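Local atomic coordinates of 3-carboxy-cis,cis-muconate cycloisomerase (Pseudomonas putida, PDB entry 1RE5), a protein that is an enzyme of the fumarase/aspartase superfamily, largely helical and assembled as a tetramer of identical chains. Residues D[4-7]-D[8-12]; D[170-173]-D[174-177]; D[250-253]-D[254-257]; D[290-293]-D[294-298]. One frame throughout, in Å; residues are numbered along the deposited sequence.

Contact 1: residues D[4-7]-D[8-12]; sequences QLFD and AYFTA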
loop_
_atom_site.group_PDB
_atom_site.type_symbol
_atom_site.label_atom_id
_atom_site.label_comp_id
_atom_site.label_asym_id
_atom_site.label_seq_id
_atom_site.Cartn_x
_atom_site.Cartn_y
_atom_site.Cartn_z
ATOM N N GLN D 4 -10.335 0.132 23.051
ATOM C CA GLN D 4 -10.144 1.553 23.279
ATOM C C GLN D 4 -8.892 1.859 24.095
ATOM O O GLN D 4 -8.669 3.009 24.475
ATOM C CB GLN D 4 -11.384 2.142 23.952
ATOM C CG GLN D 4 -11.631 1.678 25.377
ATOM C CD GLN D 4 -13.033 2.040 25.869
ATOM O OE1 GLN D 4 -13.305 2.031 27.074
ATOM N NE2 GLN D 4 -13.932 2.349 24.933
ATOM N N LEU D 5 -8.071 0.841 24.347
ATOM C CA LEU D 5 -6.847 1.023 25.118
ATOM C C LEU D 5 -5.958 2.113 24.545
ATOM O O LEU D 5 -5.590 3.063 25.244
ATOM C CB LEU D 5 -6.046 -0.273 25.182
ATOM C CG LEU D 5 -6.076 -1.042 26.499
ATOM C CD1 LEU D 5 -5.144 -2.223 26.392
ATOM C CD2 LEU D 5 -5.646 -0.149 27.653
ATOM N N PHE D 6 -5.618 1.980 23.269
ATOM C CA PHE D 6 -4.747 2.942 22.602
ATOM C C PHE D 6 -5.488 4.104 21.961
ATOM O O PHE D 6 -4.877 4.995 21.354
ATOM C CB PHE D 6 -3.920 2.227 21.534
ATOM C CG PHE D 6 -2.968 1.225 22.094
ATOM C CD1 PHE D 6 -3.074 -0.124 21.753
ATOM C CD2 PHE D 6 -1.953 1.626 22.967
ATOM C CE1 PHE D 6 -2.179 -1.066 22.274
ATOM C CE2 PHE D 6 -1.055 0.693 23.491
ATOM C CZ PHE D 6 -1.167 -0.652 23.145
ATOM N N ASP D 7 -6.801 4.124 22.115
ATOM C CA ASP D 7 -7.580 5.163 21.478
ATOM C C ASP D 7 -7.399 6.582 21.987
ATOM O O ASP D 7 -7.575 7.543 21.230
ATOM C CB ASP D 7 -9.052 4.782 21.498
ATOM C CG ASP D 7 -9.775 5.309 20.297
ATOM O OD1 ASP D 7 -9.359 4.963 19.171
ATOM O OD2 ASP D 7 -10.742 6.078 20.465
ATOM N N ALA D 8 -7.060 6.729 23.262
ATOM C CA ALA D 8 -6.853 8.063 23.820
ATOM C C ALA D 8 -5.500 8.591 23.338
ATOM O O ALA D 8 -5.307 9.795 23.146
ATOM C CB ALA D 8 -6.892 8.010 25.348
ATOM N N TYR D 9 -4.573 7.665 23.140
ATOM C CA TYR D 9 -3.229 7.980 22.684
ATOM C C TYR D 9 -3.152 8.239 21.177
ATOM O O TYR D 9 -2.408 9.114 20.745
ATOM C CB TYR D 9 -2.299 6.829 23.064
ATOM C CG TYR D 9 -0.825 7.009 22.746
ATOM C CD1 TYR D 9 -0.171 8.225 22.961
ATOM C CD2 TYR D 9 -0.064 5.926 22.326
ATOM C CE1 TYR D 9 1.211 8.344 22.766
ATOM C CE2 TYR D 9 1.301 6.032 22.136
ATOM C CZ TYR D 9 1.940 7.237 22.353
ATOM O OH TYR D 9 3.306 7.306 22.149
ATOM N N PHE D 10 -3.928 7.504 20.385
ATOM C CA PHE D 10 -3.899 7.662 18.921
ATOM C C PHE D 10 -4.991 8.546 18.270
ATOM O O PHE D 10 -4.831 9.012 17.126
ATOM C CB PHE D 10 -3.945 6.276 18.248
ATOM C CG PHE D 10 -2.736 5.409 18.516
ATOM C CD1 PHE D 10 -2.862 4.022 18.585
ATOM C CD2 PHE D 10 -1.471 5.969 18.663
ATOM C CE1 PHE D 10 -1.752 3.211 18.795
ATOM C CE2 PHE D 10 -0.355 5.166 18.873
ATOM C CZ PHE D 10 -0.499 3.780 18.940
ATOM N N THR D 11 -6.094 8.776 18.978
ATOM C CA THR D 11 -7.191 9.559 18.419
ATOM C C THR D 11 -7.534 10.772 19.265
ATOM O O THR D 11 -7.351 10.754 20.476
ATOM C CB THR D 11 -8.463 8.690 18.288
ATOM O OG1 THR D 11 -8.139 7.465 17.616
ATOM C CG2 THR D 11 -9.527 9.412 17.481
ATOM N N ALA D 12 -8.010 11.833 18.619
ATOM C CA ALA D 12 -8.411 13.041 19.329
ATOM C C ALA D 12 -9.871 12.802 19.727
ATOM O O ALA D 12 -10.722 12.549 18.870
ATOM C CB ALA D 12 -8.294 14.242 18.425
#
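Phe6 and Phe10 share one first torsion, chi1 -65°, with CG anti to the carbonyl carbon and beside the backbone N, and being four residues apart they run side by side and point the same way. Contact is made less by ring on ring than by CD1 and CE1 of Phe10 against CB of Phe6: Phe10 CD1 lies 3.6 Å from Phe6 CB. The ring centroids stand 5.8 Å apart, with planes inclined at 32°, an oblique pairing. Thr11 uses the same rotation for its hydroxyl. At chi1 -50°, OG1 swings back beside its own N and donates to Asp7 OD1 at 3.2 Å, approaching from above the carboxylate plane. OD1 also forms a salt bridge with Arg16, so one oxygen ties the turn both to the hydroxyl and to the next helix; the arginine would be expected to stabilise the charged carboxylate.

Behind the side chains, Phe10 N bonds to Phe6 O at 2.9 Å, and Tyr9 N adds a weak bond to the same oxygen. Thr11 N reaches Asp7 O at 3.0 Å just where the chain leaves helical geometry. The Tyr9 side chain carries its OH to Val286 O of the same chain, to which it is hydrogen-bonded, while the Phe6 ring stacks on Trp324 of the second subunit. The arrangement is that of a single short helix, 7-10, near the N terminus, whose helical geometry is lost at Thr11, before Ala12 takes the N-cap position of helix 13-18, and which lies against both its own helical bundle and a neighbouring subunit.

Contact 2: residues D[170-173]-D[174-177]; sequences LGAL and TRHR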
loop_
_atom_site.group_PDB
_atom_site.type_symbol
_atom_site.label_atom_id
_atom_site.label_comp_id
_atom_site.label_asym_id
_atom_site.label_seq_id
_atom_site.Cartn_x
_atom_site.Cartn_y
_atom_site.Cartn_z
ATOM N N LEU D 170 5.745 24.852 8.755
ATOM C CA LEU D 170 4.706 25.878 8.604
ATOM C C LEU D 170 4.300 25.966 7.134
ATOM O O LEU D 170 3.114 25.930 6.809
ATOM C CB LEU D 170 5.203 27.255 9.070
ATOM C CG LEU D 170 4.194 28.408 8.902
ATOM C CD1 LEU D 170 2.906 28.101 9.689
ATOM C CD2 LEU D 170 4.810 29.723 9.372
ATOM N N GLY D 171 5.283 26.076 6.245
ATOM C CA GLY D 171 4.975 26.156 4.833
ATOM C C GLY D 171 4.064 25.036 4.375
ATOM O O GLY D 171 3.049 25.286 3.744
ATOM N N ALA D 172 4.427 23.798 4.692
ATOM C CA ALA D 172 3.635 22.650 4.296
ATOM C C ALA D 172 2.222 22.765 4.835
ATOM O O ALA D 172 1.260 22.556 4.089
ATOM C CB ALA D 172 4.276 21.375 4.809
ATOM N N LEU D 173 2.090 23.097 6.121
ATOM C CA LEU D 173 0.766 23.221 6.736
ATOM C C LEU D 173 -0.115 24.264 6.036
ATOM O O LEU D 173 -1.330 24.065 5.879
ATOM C CB LEU D 173 0.892 23.559 8.226
ATOM C CG LEU D 173 1.405 22.431 9.129
ATOM C CD1 LEU D 173 1.338 22.858 10.575
ATOM C CD2 LEU D 173 0.564 21.195 8.932
ATOM N N THR D 174 0.492 25.373 5.621
ATOM C CA THR D 174 -0.243 26.416 4.919
ATOM C C THR D 174 -0.808 25.857 3.604
ATOM O O THR D 174 -1.970 26.087 3.255
ATOM C CB THR D 174 0.675 27.620 4.599
ATOM O OG1 THR D 174 1.148 28.194 5.826
ATOM C CG2 THR D 174 -0.084 28.686 3.789
ATOM N N ARG D 175 0.023 25.124 2.874
ATOM C CA ARG D 175 -0.399 24.532 1.618
ATOM C C ARG D 175 -1.539 23.534 1.828
ATOM O O ARG D 175 -2.372 23.341 0.942
ATOM C CB ARG D 175 0.778 23.830 0.952
ATOM C CG ARG D 175 1.582 24.692 0.006
ATOM C CD ARG D 175 2.884 23.992 -0.368
ATOM N NE ARG D 175 3.981 24.523 0.431
ATOM C CZ ARG D 175 4.918 23.787 1.001
ATOM N NH1 ARG D 175 4.909 22.474 0.870
ATOM N NH2 ARG D 175 5.862 24.377 1.711
ATOM N N HIS D 176 -1.588 22.893 2.992
ATOM C CA HIS D 176 -2.655 21.928 3.232
ATOM C C HIS D 176 -3.945 22.633 3.554
ATOM O O HIS D 176 -5.025 22.152 3.195
ATOM C CB HIS D 176 -2.284 20.974 4.368
ATOM C CG HIS D 176 -1.085 20.139 4.060
ATOM N ND1 HIS D 176 -0.289 19.579 5.038
ATOM C CD2 HIS D 176 -0.511 19.818 2.878
ATOM C CE1 HIS D 176 0.729 18.955 4.471
ATOM N NE2 HIS D 176 0.616 19.086 3.160
ATOM N N ARG D 177 -3.836 23.771 4.233
ATOM C CA ARG D 177 -5.019 24.541 4.595
ATOM C C ARG D 177 -5.661 25.007 3.310
ATOM O O ARG D 177 -6.884 24.994 3.160
ATOM C CB ARG D 177 -4.618 25.729 5.452
ATOM C CG ARG D 177 -3.934 25.300 6.728
ATOM C CD ARG D 177 -3.574 26.483 7.567
ATOM N NE ARG D 177 -4.748 27.148 8.114
ATOM C CZ ARG D 177 -4.721 28.374 8.632
ATOM N NH1 ARG D 177 -3.574 29.049 8.654
ATOM N NH2 ARG D 177 -5.827 28.916 9.136
#
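Thr174 grips Leu170 O twice: its backbone N donates at 2.9 Å, and its OG1, set beside that N by a chi1 of -62°, adds a 3.2 Å bond from above the carbonyl plane. The remaining helical bonds are ordinary ones, Arg175 N to Gly171 O, His176 N to Ala172 O and Arg177 N to Leu173 O.

Flat groups lying over the backbone make the second kind of contact. The imidazole of His176 presents a face to Ala172 O, which sits 3.3 Å above the plane and over the ring centre. The guanidinium of Arg175 folds back along the helix and lays one face over the Gly171-Ala172 peptide, NH2 coming 3.3 Å from Gly171 C.

Charge supplies the third kind, across a subunit boundary: Arg175 NH1 and NH2 form salt bridges with Asp231 and Glu223 of the third subunit.

Packing is the fourth kind: Leu173 lies against Leu129, Leu132 and Leu136 of helix 106-142, and His176 against Leu242 and Val243 of helix 231-257. Such a long helix, packed on others of its chain and facing a neighbouring subunit, is characteristic of the central helical bundle of fumarase/aspartase-superfamily tetramers.

Contact 3: residues D[250-253]-D[254-257]; sequences FGRD and ISLL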
loop_
_atom_site.group_PDB
_atom_site.type_symbol
_atom_site.label_atom_id
_atom_site.label_comp_id
_atom_site.label_asym_id
_atom_site.label_seq_id
_atom_site.Cartn_x
_atom_site.Cartn_y
_atom_site.Cartn_z
ATOM N N PHE D 250 7.962 16.059 10.826
ATOM C CA PHE D 250 8.156 16.854 12.028
ATOM C C PHE D 250 8.452 15.911 13.195
ATOM O O PHE D 250 9.396 16.125 13.955
ATOM C CB PHE D 250 6.906 17.716 12.285
ATOM C CG PHE D 250 6.995 18.575 13.513
ATOM C CD1 PHE D 250 8.092 19.412 13.720
ATOM C CD2 PHE D 250 5.984 18.543 14.475
ATOM C CE1 PHE D 250 8.181 20.199 14.867
ATOM C CE2 PHE D 250 6.061 19.330 15.632
ATOM C CZ PHE D 250 7.156 20.156 15.829
ATOM N N GLY D 251 7.668 14.847 13.312
ATOM C CA GLY D 251 7.884 13.894 14.386
ATOM C C GLY D 251 9.249 13.235 14.301
ATOM O O GLY D 251 9.888 12.966 15.321
ATOM N N ARG D 252 9.702 12.958 13.084
ATOM C CA ARG D 252 11.002 12.332 12.904
ATOM C C ARG D 252 12.093 13.285 13.373
ATOM O O ARG D 252 12.972 12.910 14.151
ATOM C CB ARG D 252 11.244 11.988 11.438
ATOM C CG ARG D 252 12.664 11.479 11.172
ATOM C CD ARG D 252 12.780 9.997 11.507
ATOM N NE ARG D 252 11.902 9.249 10.613
ATOM C CZ ARG D 252 12.211 8.936 9.354
ATOM N NH1 ARG D 252 13.400 9.273 8.840
ATOM N NH2 ARG D 252 11.298 8.348 8.581
ATOM N N ASP D 253 12.033 14.523 12.896
ATOM C CA ASP D 253 13.017 15.530 13.263
ATOM C C ASP D 253 13.159 15.715 14.783
ATOM O O ASP D 253 14.272 15.863 15.303
ATOM C CB ASP D 253 12.678 16.856 12.574
ATOM C CG ASP D 253 12.951 16.815 11.072
ATOM O OD1 ASP D 253 13.535 15.817 10.610
ATOM O OD2 ASP D 253 12.596 17.771 10.343
ATOM N N ILE D 254 12.041 15.702 15.497
ATOM C CA ILE D 254 12.074 15.846 16.943
ATOM C C ILE D 254 12.784 14.656 17.551
ATOM O O ILE D 254 13.682 14.810 18.373
ATOM C CB ILE D 254 10.664 15.886 17.525
ATOM C CG1 ILE D 254 9.898 17.052 16.912
ATOM C CG2 ILE D 254 10.712 16.000 19.034
ATOM C CD1 ILE D 254 10.444 18.413 17.244
ATOM N N SER D 255 12.398 13.455 17.141
ATOM C CA SER D 255 13.003 12.263 17.714
ATOM C C SER D 255 14.503 12.237 17.482
ATOM O O SER D 255 15.252 11.780 18.344
ATOM C CB SER D 255 12.348 10.993 17.158
ATOM O OG SER D 255 12.773 10.731 15.840
ATOM N N LEU D 256 14.956 12.728 16.331
ATOM C CA LEU D 256 16.399 12.750 16.050
ATOM C C LEU D 256 17.109 13.833 16.860
ATOM O O LEU D 256 18.274 13.661 17.254
ATOM C CB LEU D 256 16.660 12.968 14.560
ATOM C CG LEU D 256 16.294 11.759 13.703
ATOM C CD1 LEU D 256 16.199 12.176 12.268
ATOM C CD2 LEU D 256 17.324 10.655 13.893
ATOM N N LEU D 257 16.410 14.940 17.106
ATOM C CA LEU D 257 16.984 16.031 17.884
ATOM C C LEU D 257 16.991 15.679 19.369
ATOM O O LEU D 257 17.782 16.237 20.146
ATOM C CB LEU D 257 16.219 17.341 17.648
ATOM C CG LEU D 257 16.338 17.934 16.240
ATOM C CD1 LEU D 257 15.557 19.226 16.145
ATOM C CD2 LEU D 257 17.797 18.188 15.926
#
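Ile254 crosses the Phe250 side chain at a slant and offers CG1 to one face of its ring, a CH-pi contact with CG1 4.3 Å from the centroid and 16° off the ring normal. Phe250 CG stands anti to the backbone N (chi1 180°), which carries CE1 to 3.7 Å from Ile254 CD1. The methylene thus lies over the face, offset toward the rim, while the terminal methyl meets CE1 and CZ.

Arg252 and Leu256 are arranged differently: they run side by side and point the same way, with the aliphatic Arg252 CG 3.8 Å from Leu256 CD1. Beyond CG the arginine chain bends twice, and it packs on Glu312 of the third subunit.

These pairs belong to the C-terminal end of helix 231-257, one of the long helices of the superfamily's central bundle. Phe250 packs on Leu166 and Val169 of helix 162-187, and with Ile254 it also touches Ile344 of helix 319-347.

Ser255 turns OG, at chi1 75°, between its own N and carbonyl carbon and donates to Arg252 O at 2.8 Å. The same oxygen accepts Leu256 N at 3.0 Å, so it is gripped by two donors. Asp253 directs its carboxylate to partners elsewhere: OD2 forms a salt bridge with Lys249, and OD1 accepts the backbone N of His313 of the third subunit.

Contact 4: residues D[290-293]-D[294-298]; sequences VLIG and AATRV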
loop_
_atom_site.group_PDB
_atom_site.type_symbol
_atom_site.label_atom_id
_atom_site.label_comp_id
_atom_site.label_asym_id
_atom_site.label_seq_id
_atom_site.Cartn_x
_atom_site.Cartn_y
_atom_site.Cartn_z
ATOM N N VAL D 290 3.598 9.080 18.112
ATOM C CA VAL D 290 2.284 9.158 17.490
ATOM C C VAL D 290 2.370 9.705 16.072
ATOM O O VAL D 290 1.758 9.152 15.160
ATOM C CB VAL D 290 1.307 10.044 18.289
ATOM C CG1 VAL D 290 -0.007 10.154 17.545
ATOM C CG2 VAL D 290 1.066 9.440 19.656
ATOM N N LEU D 291 3.131 10.780 15.877
ATOM C CA LEU D 291 3.241 11.368 14.543
ATOM C C LEU D 291 3.894 10.388 13.579
ATOM O O LEU D 291 3.457 10.256 12.426
ATOM C CB LEU D 291 4.037 12.684 14.556
ATOM C CG LEU D 291 3.661 13.797 15.546
ATOM C CD1 LEU D 291 4.270 15.107 15.084
ATOM C CD2 LEU D 291 2.161 13.938 15.658
ATOM N N ILE D 292 4.919 9.686 14.049
ATOM C CA ILE D 292 5.604 8.733 13.187
ATOM C C ILE D 292 4.688 7.556 12.896
ATOM O O ILE D 292 4.644 7.036 11.768
ATOM C CB ILE D 292 6.922 8.243 13.825
ATOM C CG1 ILE D 292 7.849 9.448 14.045
ATOM C CG2 ILE D 292 7.581 7.208 12.928
ATOM C CD1 ILE D 292 9.133 9.120 14.724
ATOM N N GLY D 293 3.933 7.147 13.908
ATOM C CA GLY D 293 3.024 6.038 13.714
ATOM C C GLY D 293 2.015 6.353 12.629
ATOM O O GLY D 293 1.792 5.544 11.732
ATOM N N ALA D 294 1.413 7.536 12.702
ATOM C CA ALA D 294 0.404 7.941 11.734
ATOM C C ALA D 294 0.951 8.006 10.315
ATOM O O ALA D 294 0.283 7.557 9.373
ATOM C CB ALA D 294 -0.187 9.286 12.130
ATOM N N ALA D 295 2.156 8.560 10.164
ATOM C CA ALA D 295 2.791 8.680 8.847
ATOM C C ALA D 295 3.147 7.305 8.280
ATOM O O ALA D 295 3.414 7.169 7.084
ATOM C CB ALA D 295 4.046 9.548 8.938
ATOM N N THR D 296 3.152 6.293 9.147
ATOM C CA THR D 296 3.454 4.925 8.739
ATOM C C THR D 296 2.181 4.148 8.398
ATOM O O THR D 296 2.172 3.350 7.470
ATOM C CB THR D 296 4.183 4.170 9.851
ATOM O OG1 THR D 296 5.328 4.921 10.264
ATOM C CG2 THR D 296 4.622 2.803 9.362
ATOM N N ARG D 297 1.107 4.399 9.145
ATOM C CA ARG D 297 -0.169 3.714 8.957
ATOM C C ARG D 297 -1.048 4.229 7.836
ATOM O O ARG D 297 -1.656 3.451 7.111
ATOM C CB ARG D 297 -0.993 3.784 10.243
ATOM C CG ARG D 297 -0.392 3.052 11.413
ATOM C CD ARG D 297 -1.178 1.821 11.668
ATOM N NE ARG D 297 -2.429 2.112 12.352
ATOM C CZ ARG D 297 -3.602 1.587 12.005
ATOM N NH1 ARG D 297 -3.691 0.753 10.961
ATOM N NH2 ARG D 297 -4.676 1.860 12.742
ATOM N N VAL D 298 -1.134 5.545 7.715
ATOM C CA VAL D 298 -2.008 6.166 6.733
ATOM C C VAL D 298 -1.804 5.788 5.273
ATOM O O VAL D 298 -2.784 5.539 4.575
ATOM C CB VAL D 298 -1.977 7.720 6.894
ATOM C CG1 VAL D 298 -2.779 8.400 5.793
ATOM C CG2 VAL D 298 -2.538 8.106 8.262
#
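Thr296 packs back on the preceding turn of its helix from CB outward. CB itself lies 3.3 Å from Gly293 O and close also to Ile292 O. With chi1 at -53°, OG1 is anti to the carbonyl carbon and beside the backbone N, and it donates to Ile292 O at 2.7 Å, tilted 32° from the carbonyl plane. OG1 also lies 4.2 Å from Ile292 CG2, a loose touch between side chains that cross at a slant.

Thr296 N has its own partner, Gly293 O at 3.0 Å, reached from well above the carbonyl plane, and a weak second bond to Ile292 O. Gly293 O also accepts Arg297 N at 2.9 Å, so two successive amides converge on it, with Arg297 CG resting nearby. Thr296 and Arg297 help line the pocket of a bound 2,3-dihydroxy-1,4-dithiobutane.

Helix 286-307, which carries this turn, touches two other helices of its own chain: Leu291 packs on Ala337 and Ala341 of helix 319-347, and Val298 on Ala244 of helix 231-257. Thr296 meets Leu319 of the second subunit.

How the contacts relate
From the N terminus the four contacts follow in series; each closes only a turn of adjacent residues, and none nests in or crosses another. Contact 1 comes first, at the short helix 7-10; contact 2 lies on helix 162-187, contact 3 near the end of helix 231-257 and contact 4 on helix 286-307. Folding brings some together. Tyr9 CE1 of contact 1 packs 3.3 Å from Val290 CG2 of contact 4, and Leu291 CD1 of contact 4 meets Phe250 CD2 of contact 3 at 3.9 Å. Contact 2 stands apart, its nearest atoms about 7 Å from contact 3, yet both touch the third subunit; contacts 1, 3 and 4 all touch the second.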